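Local coordinates for Alpha/beta hydrolase fold protein (Chitinophaga pinensis, PDB 4PW0) that adopts the alpha/beta hydrolase fold and is probably a hydrolase with a serine nucleophile, although its substrate is not known, at residues P38-Q43 / R102-L107; V116-H121 / T214-I219; R128-V133 / T220-P225; A136-K141 / T208-K213. All coordinates share one frame; numbering follows the deposited sequence. Where two conformers were deposited one is given.

Interaction 1: P38-Q43 / R102-L107; sequences PLICFQ and RYFDVL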
loop_
_atom_site.group_PDB
_atom_site.type_symbol
_atom_site.label_atom_id
_atom_site.label_comp_id
_atom_site.label_asym_id
_atom_site.label_seq_id
_atom_site.Cartn_x
_atom_site.Cartn_y
_atom_site.Cartn_z
ATOM N N PRO A 38 -2.782 -9.707 -21.303
ATOM C CA PRO A 38 -2.136 -10.631 -20.378
ATOM C C PRO A 38 -1.175 -9.860 -19.430
ATOM O O PRO A 38 -0.775 -8.726 -19.724
ATOM C CB PRO A 38 -1.328 -11.561 -21.290
ATOM C CG PRO A 38 -1.808 -11.284 -22.677
ATOM C CD PRO A 38 -2.287 -9.875 -22.687
ATOM N N LEU A 39 -0.816 -10.531 -18.329
ATOM C CA LEU A 39 0.213 -10.032 -17.408
ATOM C C LEU A 39 1.464 -10.844 -17.689
ATOM O O LEU A 39 1.477 -12.082 -17.522
ATOM C CB LEU A 39 -0.237 -10.270 -15.977
ATOM C CG LEU A 39 0.786 -9.864 -14.927
ATOM C CD1 LEU A 39 1.076 -8.370 -14.959
ATOM C CD2 LEU A 39 0.310 -10.300 -13.548
ATOM N N ILE A 40 2.517 -10.161 -18.102
ATOM C CA ILE A 40 3.822 -10.796 -18.345
ATOM C C ILE A 40 4.715 -10.568 -17.109
ATOM O O ILE A 40 4.860 -9.443 -16.654
ATOM C CB ILE A 40 4.569 -10.205 -19.558
ATOM C CG1 ILE A 40 3.647 -10.029 -20.778
ATOM C CG2 ILE A 40 5.790 -11.057 -19.910
ATOM C CD1 ILE A 40 3.025 -11.312 -21.266
ATOM N N CYS A 41 5.287 -11.641 -16.604
ATOM C CA CYS A 41 6.049 -11.653 -15.360
ATOM C C CYS A 41 7.527 -11.840 -15.618
ATOM O O CYS A 41 7.931 -12.688 -16.429
ATOM C CB CYS A 41 5.535 -12.758 -14.421
ATOM S SG CYS A 41 3.804 -12.577 -13.985
ATOM N N PHE A 42 8.342 -11.080 -14.906
ATOM C CA PHE A 42 9.785 -11.011 -15.087
ATOM C C PHE A 42 10.484 -11.354 -13.786
ATOM O O PHE A 42 10.245 -10.716 -12.768
ATOM C CB PHE A 42 10.236 -9.629 -15.575
ATOM C CG PHE A 42 9.614 -9.210 -16.887
ATOM C CD1 PHE A 42 8.306 -8.766 -16.946
ATOM C CD2 PHE A 42 10.363 -9.233 -18.058
ATOM C CE1 PHE A 42 7.724 -8.361 -18.148
ATOM C CE2 PHE A 42 9.778 -8.838 -19.258
ATOM C CZ PHE A 42 8.468 -8.435 -19.304
ATOM N N GLN A 43 11.313 -12.377 -13.844
ATOM C CA GLN A 43 11.812 -13.076 -12.641
ATOM C C GLN A 43 13.025 -12.434 -11.962
ATOM O O GLN A 43 13.739 -11.602 -12.546
ATOM C CB GLN A 43 12.092 -14.540 -13.029
ATOM C CG GLN A 43 12.389 -15.549 -11.934
ATOM C CD GLN A 43 11.337 -15.628 -10.864
ATOM O OE1 GLN A 43 11.045 -14.648 -10.142
ATOM N NE2 GLN A 43 10.680 -16.793 -10.784
ATOM N N ARG A 102 0.813 -7.788 -28.162
ATOM C CA ARG A 102 1.113 -6.406 -28.548
ATOM C C ARG A 102 0.901 -5.379 -27.456
ATOM O O ARG A 102 1.355 -4.252 -27.573
ATOM C CB ARG A 102 0.185 -5.983 -29.721
ATOM C CG ARG A 102 0.256 -6.858 -30.969
ATOM C CD ARG A 102 1.698 -7.206 -31.341
ATOM N NE ARG A 102 2.293 -6.301 -32.335
ATOM C CZ ARG A 102 3.440 -5.615 -32.199
ATOM N NH1 ARG A 102 4.167 -5.652 -31.065
ATOM N NH2 ARG A 102 3.858 -4.846 -33.207
ATOM N N TYR A 103 0.129 -5.762 -26.436
ATOM C CA TYR A 103 -0.284 -4.825 -25.382
ATOM C C TYR A 103 -0.518 -5.668 -24.142
ATOM O O TYR A 103 -1.252 -6.674 -24.171
ATOM C CB TYR A 103 -1.558 -4.119 -25.790
ATOM C CG TYR A 103 -1.962 -2.931 -24.922
ATOM C CD1 TYR A 103 -1.080 -1.864 -24.706
ATOM C CD2 TYR A 103 -3.223 -2.883 -24.331
ATOM C CE1 TYR A 103 -1.457 -0.770 -23.942
ATOM C CE2 TYR A 103 -3.609 -1.801 -23.578
ATOM C CZ TYR A 103 -2.734 -0.760 -23.385
ATOM O OH TYR A 103 -3.170 0.303 -22.637
ATOM N N PHE A 104 0.132 -5.284 -23.038
ATOM C CA PHE A 104 0.138 -6.186 -21.897
ATOM C C PHE A 104 0.502 -5.410 -20.638
ATOM O O PHE A 104 1.040 -4.328 -20.710
ATOM C CB PHE A 104 1.144 -7.338 -22.140
ATOM C CG PHE A 104 2.507 -6.882 -22.592
ATOM C CD1 PHE A 104 2.785 -6.713 -23.945
ATOM C CD2 PHE A 104 3.525 -6.612 -21.692
ATOM C CE1 PHE A 104 4.026 -6.306 -24.388
ATOM C CE2 PHE A 104 4.765 -6.215 -22.123
ATOM C CZ PHE A 104 5.028 -6.062 -23.486
ATOM N N ASP A 105 0.158 -5.991 -19.499
ATOM C CA ASP A 105 0.639 -5.497 -18.214
ATOM C C ASP A 105 1.933 -6.256 -17.892
ATOM O O ASP A 105 2.187 -7.349 -18.408
ATOM C CB ASP A 105 -0.391 -5.777 -17.128
ATOM C CG ASP A 105 -1.688 -5.020 -17.337
ATOM O OD1 ASP A 105 -1.650 -3.823 -17.758
ATOM O OD2 ASP A 105 -2.744 -5.601 -16.989
ATOM N N VAL A 106 2.731 -5.678 -16.975
ATOM C CA VAL A 106 3.984 -6.322 -16.567
ATOM C C VAL A 106 4.119 -6.344 -15.042
ATOM O O VAL A 106 3.689 -5.423 -14.359
ATOM C CB VAL A 106 5.228 -5.654 -17.182
ATOM C CG1 VAL A 106 5.174 -5.752 -18.697
ATOM C CG2 VAL A 106 5.368 -4.193 -16.764
ATOM N N LEU A 107 4.776 -7.412 -14.578
ATOM C CA LEU A 107 5.127 -7.558 -13.151
ATOM C C LEU A 107 6.598 -7.948 -13.120
ATOM O O LEU A 107 6.987 -8.973 -13.673
ATOM C CB LEU A 107 4.275 -8.646 -12.495
ATOM C CG LEU A 107 4.522 -8.945 -10.996
ATOM C CD1 LEU A 107 3.376 -9.820 -10.496
ATOM C CD2 LEU A 107 5.771 -9.657 -10.803
#

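Interaction 2: V116-H121 / T214-I219; sequences VQYMAH and TPSFEI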
loop_
_atom_site.group_PDB
_atom_site.type_symbol
_atom_site.label_atom_id
_atom_site.label_comp_id
_atom_site.label_asym_id
_atom_site.label_seq_id
_atom_site.Cartn_x
_atom_site.Cartn_y
_atom_site.Cartn_z
ATOM N N VAL A 116 11.334 -4.146 -16.296
ATOM C CA VAL A 116 10.042 -3.518 -16.647
ATOM C C VAL A 116 10.176 -2.003 -16.700
ATOM O O VAL A 116 9.472 -1.378 -17.471
ATOM C CB VAL A 116 8.891 -3.936 -15.717
ATOM C CG1 VAL A 116 8.672 -5.449 -15.817
ATOM C CG2 VAL A 116 9.086 -3.519 -14.254
ATOM N N GLN A 117 11.048 -1.413 -15.882
ATOM C CA GLN A 117 11.294 0.042 -15.969
ATOM C C GLN A 117 11.905 0.395 -17.339
ATOM O O GLN A 117 11.462 1.320 -18.002
ATOM C CB GLN A 117 12.235 0.507 -14.898
ATOM C CG GLN A 117 11.697 0.451 -13.477
ATOM C CD GLN A 117 12.784 0.790 -12.484
ATOM O OE1 GLN A 117 13.275 1.924 -12.456
ATOM N NE2 GLN A 117 13.136 -0.164 -11.646
ATOM N N TYR A 118 12.934 -0.346 -17.735
ATOM C CA TYR A 118 13.602 -0.086 -18.994
ATOM C C TYR A 118 12.628 -0.304 -20.159
ATOM O O TYR A 118 12.595 0.482 -21.125
ATOM C CB TYR A 118 14.880 -0.921 -19.124
ATOM C CG TYR A 118 15.771 -0.404 -20.228
ATOM C CD1 TYR A 118 16.494 0.751 -20.045
ATOM C CD2 TYR A 118 15.834 -1.010 -21.449
ATOM C CE1 TYR A 118 17.269 1.297 -21.054
ATOM C CE2 TYR A 118 16.614 -0.465 -22.487
ATOM C CZ TYR A 118 17.332 0.660 -22.276
ATOM O OH TYR A 118 18.104 1.193 -23.302
HETATM N N MSE A 119 11.821 -1.353 -20.095
HETATM C CA MSE A 119 10.841 -1.649 -21.147
HETATM C C MSE A 119 9.829 -0.550 -21.285
HETATM O O MSE A 119 9.423 -0.188 -22.405
HETATM C CB MSE A 119 10.118 -2.981 -20.876
HETATM C CG MSE A 119 9.414 -3.518 -22.121
HETATM SE SE MSE A 119 8.545 -5.223 -21.812
HETATM C CE MSE A 119 10.156 -6.272 -21.823
ATOM N N ALA A 120 9.382 -0.001 -20.164
ATOM C CA ALA A 120 8.429 1.086 -20.216
ATOM C C ALA A 120 9.041 2.332 -20.857
ATOM O O ALA A 120 8.306 3.141 -21.489
ATOM C CB ALA A 120 7.943 1.413 -18.797
ATOM N N HIS A 121 10.335 2.505 -20.686
ATOM C CA HIS A 121 11.063 3.583 -21.319
ATOM C C HIS A 121 11.170 3.426 -22.837
ATOM O O HIS A 121 10.857 4.379 -23.599
ATOM C CB HIS A 121 12.459 3.780 -20.708
ATOM C CG HIS A 121 13.286 4.772 -21.449
ATOM N ND1 HIS A 121 12.898 6.081 -21.614
ATOM C CD2 HIS A 121 14.460 4.633 -22.108
ATOM C CE1 HIS A 121 13.804 6.713 -22.346
ATOM N NE2 HIS A 121 14.765 5.858 -22.655
ATOM N N THR A 214 25.535 5.520 -14.694
ATOM C CA THR A 214 24.696 6.677 -14.596
ATOM C C THR A 214 23.335 6.372 -15.224
ATOM O O THR A 214 23.268 5.703 -16.262
ATOM C CB THR A 214 25.305 7.877 -15.367
ATOM O OG1 THR A 214 26.736 7.917 -15.226
ATOM C CG2 THR A 214 24.695 9.129 -14.854
ATOM N N PRO A 215 22.237 6.893 -14.628
ATOM C CA PRO A 215 20.934 6.636 -15.262
ATOM C C PRO A 215 20.897 7.089 -16.728
ATOM O O PRO A 215 21.508 8.133 -17.114
ATOM C CB PRO A 215 19.982 7.461 -14.419
ATOM C CG PRO A 215 20.601 7.435 -13.072
ATOM C CD PRO A 215 22.073 7.598 -13.350
ATOM N N SER A 216 20.181 6.327 -17.535
ATOM C CA SER A 216 20.069 6.555 -18.967
ATOM C C SER A 216 18.704 7.085 -19.377
ATOM O O SER A 216 18.478 7.406 -20.560
ATOM C CB SER A 216 20.384 5.275 -19.724
ATOM O OG SER A 216 19.445 4.212 -19.470
ATOM N N PHE A 217 17.776 7.144 -18.428
ATOM C CA PHE A 217 16.472 7.744 -18.671
ATOM C C PHE A 217 15.932 8.283 -17.363
ATOM O O PHE A 217 16.406 7.940 -16.281
ATOM C CB PHE A 217 15.506 6.731 -19.317
ATOM C CG PHE A 217 15.102 5.609 -18.403
ATOM C CD1 PHE A 217 15.874 4.443 -18.301
ATOM C CD2 PHE A 217 13.948 5.705 -17.642
ATOM C CE1 PHE A 217 15.500 3.425 -17.451
ATOM C CE2 PHE A 217 13.595 4.676 -16.808
ATOM C CZ PHE A 217 14.355 3.543 -16.723
ATOM N N GLU A 218 14.962 9.190 -17.463
ATOM C CA GLU A 218 14.352 9.824 -16.311
ATOM C C GLU A 218 13.184 8.976 -15.829
ATOM O O GLU A 218 12.296 8.685 -16.604
ATOM C CB GLU A 218 13.832 11.216 -16.698
ATOM C CG GLU A 218 14.973 12.169 -17.002
ATOM C CD GLU A 218 15.813 12.442 -15.770
ATOM O OE1 GLU A 218 15.285 12.401 -14.631
ATOM O OE2 GLU A 218 17.010 12.743 -15.940
ATOM N N ILE A 219 13.218 8.593 -14.555
ATOM C CA ILE A 219 12.107 7.830 -13.968
ATOM C C ILE A 219 10.797 8.599 -14.095
ATOM O O ILE A 219 9.750 8.021 -14.338
ATOM C CB ILE A 219 12.371 7.493 -12.469
ATOM C CG1 ILE A 219 13.354 6.341 -12.367
ATOM C CG2 ILE A 219 11.074 7.084 -11.749
ATOM C CD1 ILE A 219 12.841 5.071 -13.001
#

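Interaction 3: R128-V133 / T220-P225; sequences RKIIIV and TSIQHP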
loop_
_atom_site.group_PDB
_atom_site.type_symbol
_atom_site.label_atom_id
_atom_site.label_comp_id
_atom_site.label_asym_id
_atom_site.label_seq_id
_atom_site.Cartn_x
_atom_site.Cartn_y
_atom_site.Cartn_z
ATOM N N ARG A 128 0.558 -1.466 -20.548
ATOM C CA ARG A 128 -0.523 -0.764 -19.922
ATOM C C ARG A 128 -0.165 -0.392 -18.463
ATOM O O ARG A 128 0.103 0.784 -18.182
ATOM C CB ARG A 128 -1.800 -1.569 -20.030
ATOM C CG ARG A 128 -2.991 -0.794 -19.516
ATOM C CD ARG A 128 -4.282 -1.600 -19.465
ATOM N NE ARG A 128 -4.216 -2.694 -18.508
ATOM C CZ ARG A 128 -5.251 -3.191 -17.838
ATOM N NH1 ARG A 128 -6.489 -2.714 -18.023
ATOM N NH2 ARG A 128 -5.046 -4.167 -16.946
ATOM N N LYS A 129 -0.148 -1.392 -17.568
ATOM C CA LYS A 129 0.182 -1.119 -16.157
ATOM C C LYS A 129 1.426 -1.907 -15.767
ATOM O O LYS A 129 1.742 -2.949 -16.351
ATOM C CB LYS A 129 -0.978 -1.548 -15.255
ATOM C CG LYS A 129 -2.278 -0.774 -15.540
ATOM C CD LYS A 129 -3.391 -1.138 -14.567
ATOM C CE LYS A 129 -4.700 -0.543 -14.927
ATOM N NZ LYS A 129 -5.829 -0.809 -14.043
ATOM N N ILE A 130 2.088 -1.399 -14.731
ATOM C CA ILE A 130 3.375 -1.936 -14.280
ATOM C C ILE A 130 3.320 -2.241 -12.782
ATOM O O ILE A 130 2.885 -1.403 -11.990
ATOM C CB ILE A 130 4.483 -0.896 -14.514
ATOM C CG1 ILE A 130 4.525 -0.472 -15.987
ATOM C CG2 ILE A 130 5.835 -1.355 -14.015
ATOM C CD1 ILE A 130 5.480 0.679 -16.239
ATOM N N ILE A 131 3.823 -3.427 -12.406
ATOM C CA ILE A 131 4.047 -3.778 -10.993
ATOM C C ILE A 131 5.546 -4.014 -10.806
ATOM O O ILE A 131 6.142 -4.778 -11.569
ATOM C CB ILE A 131 3.271 -5.035 -10.596
ATOM C CG1 ILE A 131 1.782 -4.851 -10.870
ATOM C CG2 ILE A 131 3.534 -5.374 -9.131
ATOM C CD1 ILE A 131 1.074 -6.151 -11.175
ATOM N N ILE A 132 6.131 -3.360 -9.799
ATOM C CA ILE A 132 7.540 -3.477 -9.454
ATOM C C ILE A 132 7.600 -4.000 -8.026
ATOM O O ILE A 132 7.061 -3.361 -7.123
ATOM C CB ILE A 132 8.293 -2.142 -9.558
ATOM C CG1 ILE A 132 8.258 -1.612 -10.972
ATOM C CG2 ILE A 132 9.724 -2.299 -9.037
ATOM C CD1 ILE A 132 8.772 -0.203 -11.117
ATOM N N VAL A 133 8.278 -5.127 -7.840
ATOM C CA VAL A 133 8.444 -5.731 -6.506
ATOM C C VAL A 133 9.926 -5.825 -6.202
ATOM O O VAL A 133 10.689 -6.337 -7.024
ATOM C CB VAL A 133 7.822 -7.124 -6.416
ATOM C CG1 VAL A 133 7.945 -7.680 -5.016
ATOM C CG2 VAL A 133 6.382 -7.103 -6.909
ATOM N N THR A 220 10.861 9.926 -13.966
ATOM C CA THR A 220 9.696 10.780 -14.039
ATOM C C THR A 220 8.971 10.661 -15.369
ATOM O O THR A 220 7.797 10.979 -15.471
ATOM C CB THR A 220 10.102 12.257 -13.817
ATOM O OG1 THR A 220 11.159 12.646 -14.741
ATOM C CG2 THR A 220 10.547 12.483 -12.352
ATOM N N SER A 221 9.690 10.190 -16.413
ATOM C CA SER A 221 9.090 10.036 -17.726
ATOM C C SER A 221 8.229 8.791 -17.919
ATOM O O SER A 221 7.546 8.647 -18.937
ATOM C CB SER A 221 10.158 10.066 -18.820
ATOM O OG SER A 221 10.960 8.880 -18.835
ATOM N N ILE A 222 8.235 7.868 -16.934
ATOM C CA ILE A 222 7.394 6.689 -17.050
ATOM C C ILE A 222 6.000 7.092 -16.563
ATOM O O ILE A 222 5.791 7.294 -15.374
ATOM C CB ILE A 222 7.959 5.532 -16.203
ATOM C CG1 ILE A 222 9.268 5.004 -16.824
ATOM C CG2 ILE A 222 6.923 4.446 -16.068
ATOM C CD1 ILE A 222 10.009 4.008 -15.962
ATOM N N GLN A 223 5.071 7.245 -17.506
ATOM C CA GLN A 223 3.764 7.808 -17.194
ATOM C C GLN A 223 2.692 6.804 -16.853
ATOM O O GLN A 223 1.613 7.177 -16.403
ATOM C CB GLN A 223 3.306 8.704 -18.331
ATOM C CG GLN A 223 4.242 9.880 -18.541
ATOM C CD GLN A 223 3.689 10.851 -19.539
ATOM O OE1 GLN A 223 3.734 10.606 -20.725
ATOM N NE2 GLN A 223 3.149 11.940 -19.055
ATOM N N HIS A 224 2.996 5.516 -17.027
ATOM C CA HIS A 224 2.053 4.461 -16.784
ATOM C C HIS A 224 1.628 4.384 -15.320
ATOM O O HIS A 224 2.387 4.785 -14.444
ATOM C CB HIS A 224 2.684 3.102 -17.084
ATOM C CG HIS A 224 3.237 2.988 -18.462
ATOM N ND1 HIS A 224 4.390 3.633 -18.851
ATOM C CD2 HIS A 224 2.806 2.280 -19.528
ATOM C CE1 HIS A 224 4.613 3.360 -20.126
ATOM N NE2 HIS A 224 3.677 2.537 -20.551
ATOM N N PRO A 225 0.437 3.851 -15.047
ATOM C CA PRO A 225 0.150 3.464 -13.650
ATOM C C PRO A 225 1.156 2.391 -13.178
ATOM O O PRO A 225 1.412 1.414 -13.895
ATOM C CB PRO A 225 -1.250 2.877 -13.721
ATOM C CG PRO A 225 -1.795 3.272 -15.066
ATOM C CD PRO A 225 -0.605 3.384 -15.958
#

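Interaction 4: A136-K141 / T208-K213; sequences APQGVK and TNWGKK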
loop_
_atom_site.group_PDB
_atom_site.type_symbol
_atom_site.label_atom_id
_atom_site.label_comp_id
_atom_site.label_asym_id
_atom_site.label_seq_id
_atom_site.Cartn_x
_atom_site.Cartn_y
_atom_site.Cartn_z
ATOM N N ALA A 136 14.546 -1.149 -7.594
ATOM C CA ALA A 136 15.182 0.142 -7.325
ATOM C C ALA A 136 15.407 0.797 -8.678
ATOM O O ALA A 136 15.509 0.102 -9.690
ATOM C CB ALA A 136 16.517 -0.029 -6.594
ATOM N N PRO A 137 15.506 2.134 -8.672
ATOM C CA PRO A 137 15.867 2.799 -9.934
ATOM C C PRO A 137 17.346 2.595 -10.325
ATOM O O PRO A 137 18.169 2.209 -9.492
ATOM C CB PRO A 137 15.623 4.248 -9.632
ATOM C CG PRO A 137 15.454 4.392 -8.193
ATOM C CD PRO A 137 15.382 3.073 -7.539
ATOM N N GLN A 138 17.650 2.918 -11.572
ATOM C CA GLN A 138 19.024 2.962 -12.025
ATOM C C GLN A 138 19.863 3.862 -11.112
ATOM O O GLN A 138 19.418 4.908 -10.660
ATOM C CB GLN A 138 19.133 3.545 -13.425
ATOM C CG GLN A 138 18.564 2.722 -14.542
ATOM C CD GLN A 138 18.737 3.377 -15.883
ATOM O OE1 GLN A 138 18.518 4.577 -16.015
ATOM N NE2 GLN A 138 19.073 2.607 -16.884
ATOM N N GLY A 139 21.123 3.472 -10.944
ATOM C CA GLY A 139 22.125 4.346 -10.354
ATOM C C GLY A 139 22.288 4.280 -8.860
ATOM O O GLY A 139 23.112 4.971 -8.268
ATOM N N VAL A 140 21.522 3.418 -8.199
ATOM C CA VAL A 140 21.537 3.425 -6.746
ATOM C C VAL A 140 22.812 2.833 -6.170
ATOM O O VAL A 140 23.296 1.779 -6.607
ATOM C CB VAL A 140 20.314 2.672 -6.185
ATOM C CG1 VAL A 140 19.051 3.500 -6.402
ATOM C CG2 VAL A 140 20.160 1.239 -6.726
ATOM N N LYS A 141 23.347 3.500 -5.146
ATOM C CA LYS A 141 24.613 3.124 -4.552
ATOM C C LYS A 141 24.589 1.754 -3.885
ATOM O O LYS A 141 25.603 1.071 -3.806
ATOM C CB LYS A 141 25.050 4.207 -3.551
ATOM C CG LYS A 141 25.120 5.626 -4.097
ATOM C CD LYS A 141 26.001 5.764 -5.333
ATOM C CE LYS A 141 26.302 7.225 -5.619
ATOM N NZ LYS A 141 26.772 7.363 -7.017
ATOM N N THR A 208 24.655 -5.402 -10.852
ATOM C CA THR A 208 25.654 -4.465 -10.331
ATOM C C THR A 208 25.717 -3.210 -11.196
ATOM O O THR A 208 25.745 -2.078 -10.672
ATOM C CB THR A 208 27.039 -5.171 -10.252
ATOM O OG1 THR A 208 26.935 -6.363 -9.440
ATOM C CG2 THR A 208 28.070 -4.242 -9.609
ATOM N N ASN A 209 25.747 -3.406 -12.501
ATOM C CA ASN A 209 25.812 -2.267 -13.403
ATOM C C ASN A 209 24.571 -1.407 -13.497
ATOM O O ASN A 209 24.674 -0.209 -13.777
ATOM C CB ASN A 209 26.324 -2.676 -14.784
ATOM C CG ASN A 209 27.823 -2.837 -14.804
ATOM O OD1 ASN A 209 28.560 -2.188 -14.070
ATOM N ND2 ASN A 209 28.279 -3.726 -15.610
ATOM N N TRP A 210 23.403 -1.970 -13.204
ATOM C CA TRP A 210 22.200 -1.147 -13.065
ATOM C C TRP A 210 22.463 -0.071 -12.015
ATOM O O TRP A 210 22.005 1.061 -12.182
ATOM C CB TRP A 210 21.008 -2.031 -12.672
ATOM C CG TRP A 210 19.695 -1.335 -12.536
ATOM C CD1 TRP A 210 19.086 -0.965 -11.378
ATOM C CD2 TRP A 210 18.800 -0.967 -13.585
ATOM N NE1 TRP A 210 17.872 -0.391 -11.646
ATOM C CE2 TRP A 210 17.656 -0.410 -12.985
ATOM C CE3 TRP A 210 18.840 -1.060 -14.972
ATOM C CZ2 TRP A 210 16.559 0.015 -13.721
ATOM C CZ3 TRP A 210 17.742 -0.633 -15.699
ATOM C CH2 TRP A 210 16.614 -0.118 -15.067
ATOM N N GLY A 211 23.179 -0.427 -10.946
ATOM C CA GLY A 211 23.527 0.545 -9.917
ATOM C C GLY A 211 24.728 1.410 -10.244
ATOM O O GLY A 211 24.764 2.606 -9.929
ATOM N N LYS A 212 25.744 0.822 -10.866
ATOM C CA LYS A 212 26.977 1.583 -11.097
ATOM C C LYS A 212 26.887 2.596 -12.202
ATOM O O LYS A 212 27.568 3.642 -12.131
ATOM C CB LYS A 212 28.120 0.640 -11.412
ATOM C CG LYS A 212 28.559 -0.182 -10.207
ATOM C CD LYS A 212 29.766 -1.058 -10.527
ATOM C CE LYS A 212 31.038 -0.215 -10.682
ATOM N NZ LYS A 212 32.174 -1.083 -11.129
ATOM N N LYS A 213 26.132 2.297 -13.237
ATOM C CA LYS A 213 26.076 3.159 -14.398
ATOM C C LYS A 213 25.171 4.356 -14.140
ATOM O O LYS A 213 24.164 4.234 -13.476
ATOM C CB LYS A 213 25.646 2.423 -15.663
ATOM C CG LYS A 213 26.598 1.289 -16.089
ATOM C CD LYS A 213 27.907 1.759 -16.657
ATOM C CE LYS A 213 28.770 0.598 -17.165
ATOM N NZ LYS A 213 28.011 -0.186 -18.169
#

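Interaction 1: P38-Q43 / R102-L107
With CG trans to its own carbonyl carbon (chi1 -59°), Phe42 lays its ring alongside strand 104-107 and brings CE1 to 3.7 Å from Val106 CG1. Phe104 holds CG between its backbone N and carbonyl carbon, which swings the ring to Ile40 and sets CD2 3.5 Å from Ile40 CG1. On the other face of the sheet, Leu39 CD1 reaches over the neighbouring strand, 3.7 Å from Asp105 CB and 4.0 Å from Leu107 CB. The two strands run parallel with a 27° twist and are joined by four backbone hydrogen bonds. Ile40 takes part in two of them: its N points almost straight at Asp105 O (2.8 Å, 176° at the hydrogen), and its O receives Leu107 N at 2.9 Å. Asp105 N to Pro38 O and Phe42 N to Leu107 O complete the set, and Leu107 O also lies at the edge of the Phe42 ring, 3.5 Å from CD1. Cutting Phe42 back to an alanine is likely to open a gap beside Val106 and take away the ring surface on which Val116 and Met119 rest. Ile67 continues the backbone pairing beyond Leu39 and Cys41, while on the far side Asp105 forms a salt bridge with Arg128. Helices 85-98 and 111-122 pack over the Ile40, Phe42 and Val106 face, placing the pair deep in the central sheet.

Interaction 2: V116-H121 / T214-I219
Helix 116-121 meets the irregular 214-219 segment most closely at His121 and Phe217, whose CA atoms are 7.3 Å apart, and no hydrogen bond joins the two backbones. Phe217 has an extended backbone and directs its side chain at the helix, where it meets Gln117, Tyr118 and His121, residues within about one turn. The main contact is an offset stack of the His121 and Phe217 rings, with centroids 4.7 Å apart and planes only 11° from parallel. His121 CG stands anti to its backbone N (chi1 173°), which carries the imidazole out along Phe217. The two side chains slide past each other in opposite directions: Phe217 CB sits over the middle of the imidazole, 3.4 Å from its centroid, and His121 CB lies over the phenyl face toward its rim. Farther along the phenyl ring, CE1 comes to 3.9 Å from Tyr118 CD1. Through Phe217 the loop between helix 197-212 and strand 226-231 thus packs on helix 111-122, which follows strand 104-109 and the probable nucleophile elbow. Phe217 also packs on Gln138 and Ile222. Elsewhere on the helix, Val116 and Ala120 rest on Ile130 of strand 127-133, and Tyr118 leans on Ala86 and Thr89 of helix 85-98.

Interaction 3: R128-V133 / T220-P225
Ile130 N donates a hydrogen bond to Pro225 O at 3.0 Å, the one hydrogen bond between the two segments, meeting the carbonyl nearly end-on (C=O...N 161°). Beside it, Arg128 O faces the edge of the His224 ring, in its plane and 3.4 Å from CD2, and also approaches Pro225 CD at 3.5 Å. Ile130 CD1 also packs against His224, 3.8 Å from its CB. On the other side of the strand backbone, Lys129 CG touches Pro225 CG at 4.1 Å, the two side chains crossing at about a right angle. Further out, His224 NE2 is hydrogen-bonded to Pro124 O, which fixes the rotation of the imidazole. A phenylalanine in place of His224 could not make that bond and would probably leave Pro124 O without this partner and the ring less firmly oriented. Lys129 runs extended to backbone carbonyls of Phe279, Leu280 and Tyr283 at the C terminus, and its CE lies over one face of the Arg128 guanidinium, 4.0 Å above the plane; that guanidinium is salt-bridged through NH2 to Asp105 OD2. Ile130 also pairs with Phe227, so the bond to Pro225 lies next to the parallel pairing of strands 127-133 and 226-231, neighbours in the central sheet of the alpha/beta hydrolase fold.

Interaction 4: A136-K141 / T208-K213
Trp210 meets the 136-141 loop with both its indole and its carbonyl. Its NE1 donates to Ala136 O at 3.1 Å; the oxygen lies near the ring plane, yet the donor stands 42° out of the carbonyl plane. Gln138 CG sits over one face of the indole, 3.4 Å from the centroid of the six-membered ring, while the glutamine amide is bonded through OE1 to Ser216 N. Trp210 O accepts Gly139 N at 2.9 Å, in the carbonyl plane. At Gly211 the chains run close, its CA 4.1 Å from Gly139 CA; the same CA lies 3.5 Å from Val140 O, and a CB here would clash with that oxygen. Lys213, just past the helix end, brings its O to 3.7 Å from Gly139 CA. Gly139 is the third residue of a type II beta turn, where its positive phi suits glycine. This turn, docked on the last turn of helix 197-212, belongs to the loop after strand 127-133, and Ala136 just before it lies near, without touching, a probable Ser-His-Asp triad of the alpha/beta hydrolase fold.

Overall arrangement
From the N terminus, interaction 1 closes first, pairing strand 39-42 with strand 104-109 before any other contact opens. Helix 111-122 and strand 127-133 then begin the long connections closed by interactions 2 and 3, which cross because their segments alternate along the chain. Interaction 4 is nested inside both, closing the loop from 136-141 to the end of helix 197-212 before the chain passes through 214-219 and 220-225 toward strand 226-231. Interactions 1 and 3 meet in the central sheet, and helix 111-122 links them to interaction 2. Gln117 NE2 to Ala136 O, probably a hydrogen bond, joins interactions 2 and 4, whereas interactions 1 and 4 remain about 11 Å apart at their nearest atoms.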